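Local atomic coordinates of carboxylesterase (Est-2) (Archaeoglobus fulgidus, PDB entry 5FRD), a protein that probably acts as a carboxylesterase of the alpha/beta hydrolase family, hydrolysing ester bonds, and binds a coenzyme A molecule in the vicinity of its active site. Residues V136-M139 with L140-F144; Y151-K154 with R155-F158. All coordinates share one frame; numbering follows the deposited sequence.

Contact 1. Residues V136-M139 with L140-F144; sequences VDLM and LSMAF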
ATOM      1  N   VAL A 136     -10.356 -13.058  10.634  1.00 17.74           N
ATOM      2  CA  VAL A 136     -10.723 -11.964   9.753  1.00 18.22           C
ATOM      3  C   VAL A 136     -11.453 -10.897  10.549  1.00 17.86           C
ATOM      4  O   VAL A 136     -11.148  -9.708  10.414  1.00 18.63           O
ATOM      5  CB  VAL A 136     -11.545 -12.460   8.561  1.00 18.74           C
ATOM      6  CG1 VAL A 136     -12.198 -11.303   7.834  1.00 19.99           C
ATOM      7  CG2 VAL A 136     -10.676 -13.269   7.612  1.00 19.21           C
ATOM      8  N   ASP A 137     -12.424 -11.272  11.389  1.00 19.12           N
ATOM      9  CA  ASP A 137     -13.116 -10.305  12.194  1.00 18.10           C
ATOM     10  C   ASP A 137     -12.188  -9.536  13.150  1.00 17.14           C
ATOM     11  O   ASP A 137     -12.341  -8.340  13.323  1.00 19.35           O
ATOM     12  CB  ASP A 137     -14.233 -10.936  13.017  1.00 21.41           C
ATOM     13  CG  ASP A 137     -15.398 -11.406  12.164  1.00 30.45           C
ATOM     14  OD1 ASP A 137     -15.574 -10.951  11.009  1.00 27.38           O
ATOM     15  OD2 ASP A 137     -16.171 -12.221  12.711  1.00 29.80           O
ATOM     16  N   LEU A 138     -11.209 -10.224  13.716  1.00 18.00           N
ATOM     17  CA  LEU A 138     -10.230  -9.561  14.595  1.00 19.62           C
ATOM     18  C   LEU A 138      -9.382  -8.539  13.822  1.00 18.44           C
ATOM     19  O   LEU A 138      -9.281  -7.373  14.204  1.00 18.75           O
ATOM     20  CB  LEU A 138      -9.335 -10.608  15.245  1.00 20.73           C
ATOM     21  CG  LEU A 138      -8.191 -10.057  16.106  1.00 23.77           C
ATOM     22  CD1 LEU A 138      -8.705  -9.163  17.218  1.00 25.21           C
ATOM     23  CD2 LEU A 138      -7.379 -11.220  16.628  1.00 23.25           C
ATOM     24  N   MET A 139      -8.849  -8.985  12.686  1.00 16.49           N
ATOM     25  CA  MET A 139      -8.068  -8.074  11.838  1.00 16.22           C
ATOM     26  C   MET A 139      -8.894  -6.863  11.421  1.00 16.75           C
ATOM     27  O   MET A 139      -8.456  -5.711  11.484  1.00 16.74           O
ATOM     28  CB  MET A 139      -7.545  -8.807  10.630  1.00 18.64           C
ATOM     29  CG  MET A 139      -6.647  -7.940   9.769  1.00 17.85           C
ATOM     30  SD  MET A 139      -5.943  -8.921   8.461  1.00 20.37           S
ATOM     31  CE  MET A 139      -5.136  -7.605   7.519  1.00 17.93           C
ATOM     32  N   LEU A 140     -10.128  -7.075  10.981  1.00 17.03           N
ATOM     33  CA  LEU A 140     -10.931  -5.958  10.502  1.00 17.29           C
ATOM     34  C   LEU A 140     -11.435  -5.029  11.597  1.00 15.36           C
ATOM     35  O   LEU A 140     -11.613  -3.818  11.360  1.00 17.47           O
ATOM     36  CB  LEU A 140     -12.067  -6.458   9.615  1.00 18.93           C
ATOM     37  CG  LEU A 140     -11.528  -7.049   8.295  1.00 18.80           C
ATOM     38  CD1 LEU A 140     -12.693  -7.363   7.376  1.00 23.30           C
ATOM     39  CD2 LEU A 140     -10.559  -6.161   7.535  1.00 21.39           C
ATOM     40  N   SER A 141     -11.579  -5.557  12.829  1.00 17.75           N
ATOM     41  CA  SER A 141     -11.881  -4.706  13.970  1.00 19.32           C
ATOM     42  C   SER A 141     -10.765  -3.685  14.247  1.00 20.98           C
ATOM     43  O   SER A 141     -11.008  -2.643  14.850  1.00 22.84           O
ATOM     44  CB  SER A 141     -12.140  -5.534  15.254  1.00 21.37           C
ATOM     45  OG  SER A 141     -10.956  -6.078  15.811  1.00 22.39           O
ATOM     46  N   MET A 142      -9.552  -4.008  13.809  1.00 17.75           N
ATOM     47  CA  MET A 142      -8.372  -3.172  13.974  1.00 18.73           C
ATOM     48  C   MET A 142      -8.077  -2.304  12.744  1.00 17.68           C
ATOM     49  O   MET A 142      -7.121  -1.523  12.760  1.00 17.25           O
ATOM     50  CB  MET A 142      -7.177  -4.082  14.245  1.00 18.97           C
ATOM     51  CG  MET A 142      -7.312  -4.865  15.558  1.00 22.46           C
ATOM     52  SD  MET A 142      -6.105  -6.170  15.801  1.00 23.99           S
ATOM     53  CE  MET A 142      -4.683  -5.185  16.190  1.00 27.05           C
ATOM     54  N   ALA A 143      -8.918  -2.447  11.714  1.00 16.28           N
ATOM     55  CA  ALA A 143      -8.714  -1.799  10.402  1.00 15.31           C
ATOM     56  C   ALA A 143      -9.760  -0.790   9.991  1.00 15.72           C
ATOM     57  O   ALA A 143      -9.507   0.008   9.076  1.00 15.74           O
ATOM     58  CB  ALA A 143      -8.599  -2.834   9.312  1.00 14.88           C
ATOM     59  N   PHE A 144     -10.935  -0.805  10.626  1.00 16.34           N
ATOM     60  CA  PHE A 144     -12.041   0.099  10.306  1.00 16.61           C
ATOM     61  C   PHE A 144     -12.483   0.794  11.569  1.00 18.80           C
ATOM     62  O   PHE A 144     -12.566   0.150  12.627  1.00 20.44           O
ATOM     63  CB  PHE A 144     -13.206  -0.694   9.735  1.00 17.86           C
ATOM     64  CG  PHE A 144     -13.041  -1.086   8.302  1.00 15.85           C
ATOM     65  CD1 PHE A 144     -13.337  -0.194   7.295  1.00 17.07           C
ATOM     66  CD2 PHE A 144     -12.567  -2.341   7.951  1.00 16.27           C
ATOM     67  CE1 PHE A 144     -13.196  -0.543   5.963  1.00 20.34           C
ATOM     68  CE2 PHE A 144     -12.457  -2.694   6.626  1.00 16.33           C
ATOM     69  CZ  PHE A 144     -12.772  -1.800   5.633  1.00 18.13           C
TER

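Contact 2. Residues Y151-K154 with R155-F158; sequences YEKK and RREF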
ATOM      1  N   TYR A 151     -16.606  -2.050   5.412  1.00 20.13           N
ATOM      2  CA  TYR A 151     -16.238  -3.150   6.313  1.00 17.94           C
ATOM      3  C   TYR A 151     -16.817  -4.473   5.827  1.00 16.81           C
ATOM      4  O   TYR A 151     -16.131  -5.479   5.718  1.00 17.57           O
ATOM      5  CB  TYR A 151     -16.726  -2.847   7.741  1.00 19.96           C
ATOM      6  CG  TYR A 151     -16.659  -4.004   8.680  1.00 19.53           C
ATOM      7  CD1 TYR A 151     -17.704  -4.929   8.779  1.00 21.24           C
ATOM      8  CD2 TYR A 151     -15.552  -4.221   9.464  1.00 21.13           C
ATOM      9  CE1 TYR A 151     -17.628  -6.026   9.621  1.00 20.03           C
ATOM     10  CE2 TYR A 151     -15.492  -5.304  10.332  1.00 24.38           C
ATOM     11  CZ  TYR A 151     -16.524  -6.204  10.405  1.00 23.17           C
ATOM     12  OH  TYR A 151     -16.475  -7.292  11.266  1.00 28.87           O
ATOM     13  N   GLU A 152     -18.129  -4.478   5.533  1.00 19.79           N
ATOM     14  CA  GLU A 152     -18.787  -5.718   5.127  0.60 20.28           C
ATOM     15  C   GLU A 152     -18.222  -6.283   3.835  1.00 17.43           C
ATOM     16  O   GLU A 152     -18.015  -7.480   3.685  1.00 17.89           O
ATOM     17  CB  GLU A 152     -20.295  -5.514   4.970  0.60 28.37           C
ATOM     18  CG  GLU A 152     -20.990  -5.353   6.303  0.60 31.09           C
ATOM     19  CD  GLU A 152     -20.953  -6.611   7.159  0.60 36.29           C
ATOM     20  OE1 GLU A 152     -20.932  -7.736   6.622  0.60 58.10           O
ATOM     21  OE2 GLU A 152     -20.952  -6.469   8.387  0.60 55.67           O
ATOM     22  N   LYS A 153     -17.975  -5.393   2.880  1.00 17.66           N
ATOM     23  CA  LYS A 153     -17.385  -5.837   1.627  0.60 18.82           C
ATOM     24  C   LYS A 153     -15.999  -6.419   1.817  1.00 16.22           C
ATOM     25  O   LYS A 153     -15.690  -7.451   1.247  1.00 16.12           O
ATOM     26  CB  LYS A 153     -17.294  -4.743   0.593  0.60 26.78           C
ATOM     27  CG  LYS A 153     -16.919  -5.310  -0.768  0.60 36.11           C
ATOM     28  CD  LYS A 153     -17.602  -4.532  -1.869  0.60 39.77           C
ATOM     29  CE  LYS A 153     -17.019  -4.853  -3.233  0.60 53.48           C
ATOM     30  NZ  LYS A 153     -17.423  -6.194  -3.743  0.60 41.09           N
ATOM     31  N   LYS A 154     -15.162  -5.746   2.606  1.00 16.24           N
ATOM     32  CA  LYS A 154     -13.797  -6.223   2.808  0.70 15.10           C
ATOM     33  C   LYS A 154     -13.787  -7.545   3.554  1.00 14.63           C
ATOM     34  O   LYS A 154     -12.985  -8.412   3.268  1.00 14.74           O
ATOM     35  CB  LYS A 154     -12.947  -5.198   3.546  0.70 17.15           C
ATOM     36  CG  LYS A 154     -11.477  -5.655   3.648  0.70 17.19           C
ATOM     37  CD  LYS A 154     -10.531  -4.491   3.892  0.70 15.77           C
ATOM     38  CE  LYS A 154      -9.056  -4.841   3.838  0.70 16.23           C
ATOM     39  NZ  LYS A 154      -8.529  -5.128   2.481  0.70 16.53           N
ATOM     40  N   ARG A 155     -14.728  -7.691   4.507  1.00 15.30           N
ATOM     41  CA  ARG A 155     -14.867  -8.951   5.206  1.00 16.41           C
ATOM     42  C   ARG A 155     -15.170 -10.117   4.264  1.00 15.31           C
ATOM     43  O   ARG A 155     -14.569 -11.175   4.341  1.00 15.94           O
ATOM     44  CB  ARG A 155     -15.932  -8.819   6.295  1.00 18.42           C
ATOM     45  CG  ARG A 155     -16.098 -10.026   7.180  1.00 19.17           C
ATOM     46  CD  ARG A 155     -17.095  -9.766   8.305  1.00 18.60           C
ATOM     47  NE  ARG A 155     -17.444 -11.031   8.957  1.00 20.98           N
ATOM     48  CZ  ARG A 155     -18.316 -11.908   8.435  1.00 25.30           C
ATOM     49  NH1 ARG A 155     -18.877 -11.692   7.247  1.00 21.67           N
ATOM     50  NH2 ARG A 155     -18.590 -13.036   9.075  1.00 25.64           N
ATOM     51  N   ARG A 156     -16.091  -9.901   3.323  1.00 15.28           N
ATOM     52  CA  ARG A 156     -16.385 -10.944   2.359  1.00 14.69           C
ATOM     53  C   ARG A 156     -15.206 -11.247   1.432  1.00 13.90           C
ATOM     54  O   ARG A 156     -14.922 -12.381   1.094  1.00 16.05           O
ATOM     55  CB  ARG A 156     -17.617 -10.598   1.528  1.00 16.39           C
ATOM     56  CG  ARG A 156     -18.890 -10.556   2.360  1.00 17.88           C
ATOM     57  CD  ARG A 156     -20.146 -10.598   1.497  1.00 19.90           C
ATOM     58  NE  ARG A 156     -20.122  -9.514   0.535  1.00 19.37           N
ATOM     59  CZ  ARG A 156     -20.500  -8.272   0.789  1.00 20.06           C
ATOM     60  NH1 ARG A 156     -21.027  -7.900   1.955  1.00 20.46           N
ATOM     61  NH2 ARG A 156     -20.405  -7.367  -0.191  1.00 24.94           N
ATOM     62  N   GLU A 157     -14.528 -10.179   1.013  1.00 14.53           N
ATOM     63  CA  GLU A 157     -13.305 -10.364   0.213  1.00 14.51           C
ATOM     64  C   GLU A 157     -12.278 -11.215   0.940  1.00 13.97           C
ATOM     65  O   GLU A 157     -11.705 -12.137   0.383  1.00 14.72           O
ATOM     66  CB  GLU A 157     -12.703  -9.003  -0.162  1.00 14.49           C
ATOM     67  CG  GLU A 157     -13.522  -8.214  -1.172  1.00 16.19           C
ATOM     68  CD  GLU A 157     -13.011  -6.832  -1.427  1.00 20.53           C
ATOM     69  OE1 GLU A 157     -12.150  -6.343  -0.672  1.00 21.83           O
ATOM     70  OE2 GLU A 157     -13.464  -6.233  -2.435  1.00 23.64           O
ATOM     71  N   PHE A 158     -12.032 -10.892   2.209  1.00 14.13           N
ATOM     72  CA  PHE A 158     -11.059 -11.663   2.983  1.00 15.35           C
ATOM     73  C   PHE A 158     -11.485 -13.129   3.144  1.00 14.97           C
ATOM     74  O   PHE A 158     -10.652 -14.027   3.008  1.00 15.59           O
ATOM     75  CB  PHE A 158     -10.841 -10.987   4.336  1.00 15.03           C
ATOM     76  CG  PHE A 158      -9.778  -9.897   4.357  1.00 16.57           C
ATOM     77  CD1 PHE A 158      -9.203  -9.360   3.202  1.00 16.86           C
ATOM     78  CD2 PHE A 158      -9.341  -9.424   5.588  1.00 17.55           C
ATOM     79  CE1 PHE A 158      -8.225  -8.380   3.294  1.00 16.28           C
ATOM     80  CE2 PHE A 158      -8.390  -8.426   5.695  1.00 19.36           C
ATOM     81  CZ  PHE A 158      -7.821  -7.927   4.539  1.00 18.20           C
TER
HETATM   82  O   HOH W   1     -14.926  -7.384  -4.441  1.00 32.10           O
HETATM   83  O   HOH W   2      -9.652  -7.016   0.511  1.00 20.82           O

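Contact 1. Residues V136-M139 with L140-F144
Val136 and Leu140, one helical turn apart near the end of helix 132-141, lie side by side and point the same way, with Val136 CG1 4.0 Å from Leu140 CD1. This is the tight half of the contact. Leu140 N donates to Val136 O at 2.9 Å in a nearly straight bond (163° at the hydrogen), and the same carbonyl oxygen is covered by Leu140 CG at 3.4 Å. With CG anti to its own carbonyl carbon (chi1 -68°), Leu140 sets CD1 beside Val136 on the buried flank.

The other flank is looser and more polar, and illustrates how a helix deals with its last carbonyls. Ser141 N still makes the regular helical bond to Asp137 O, but the exposed side chain folds its hydroxyl back over the preceding turn: OG sits between the backbone N and the carbonyl carbon (chi1 74°) and gives a 2.7 Å hydrogen bond to Leu138 O. Met142 N adds a weak bond to that oxygen and a firmer one, 3.1 Å long, to Met139 O, approaching it from well above the carbonyl plane. The shift to a three-residue spacing marks the chain tightening as the helix ends. Here Leu138 CD1 only skirts Met142 SD, at 4.2 Å. The Met142 side chain, bent at its last torsion, lies about 4 Å from the bound coenzyme A and belongs to its pocket.

The helix is part of the largely helical insertion between strands 106-112 and 192-197, where alpha/beta hydrolases commonly carry their cap. Leu140 packs on Tyr151, Arg155 and Phe158 of helix 149-160, and Asp137 OD1 forms a salt bridge with Arg155 there; Leu138 and Met139 meet Ile124 of helix 122-125.

Contact 2. Residues Y151-K154 with R155-F158
Arg155 N reaches Tyr151 O at 2.9 Å, and Phe158 N reaches Lys154 O at the same distance, in the regular alpha-helical bonding of helix 149-160, part of the helical insertion that probably forms the cap of this alpha/beta hydrolase fold. Arg156 and Glu157 likewise bond to the carbonyls of Glu152 and Lys153.

Water adds a second polar layer. In the conformers described, one water accepts from Lys153 NZ and donates to Glu157 OE2 at 2.7 Å; another accepts from Lys154 NZ and donates to Glu157 OE1 at 2.8 Å. Both lysines have a second conformer, so these links are doubtful and may be only partly occupied; where present, the two ammonium groups are likely to stabilise the carboxylate's negative charge.

Packing takes over farther out. Arg155, extended from CG to NE, passes Tyr151 obliquely, bringing its CD within 3.9 Å of the phenol OH; the ring and guanidinium planes lie 26° apart. Its guanidinium is engaged by Asp137 and Glu133 of helix 132-141 through salt bridges. Lys154 crosses Phe158 in a CH-pi contact: with CG anti to the backbone N (chi1 -175°), that carbon stands over the ring face, 4.3 Å from the centroid. Were Phe158 an alanine, the methylenes of Lys154 would probably lose the ring face they lie against, and a gap would open beside Met139 and Leu140.

On the exposed flank Arg156 bends at its third torsion and lays its guanidinium against the backbone of the previous turn, one face toward Lys153 CA, which NH2 approaches to 3.8 Å.

How the contacts relate
Contacts 1 and 2 are both local and belong to consecutive helices that pack together, with the contact centres 10 Å apart; contact 2 stays within one helix, whereas contact 1 covers the end of a helix and the loop that follows. Both are partly buried. Contact 1 has an apolar inner flank and, where the helix passes into loop, borders the coenzyme A pocket; contact 2 carries exposed Lys153 and Arg156 on its outer side. Contact 1 begins with regular helical bonds and then adds a serine hydroxyl and a three-residue bond, while contact 2 keeps the regular pattern throughout. Their buried sides meet, Leu140 CB lying 3.7 Å from Tyr151 CE2.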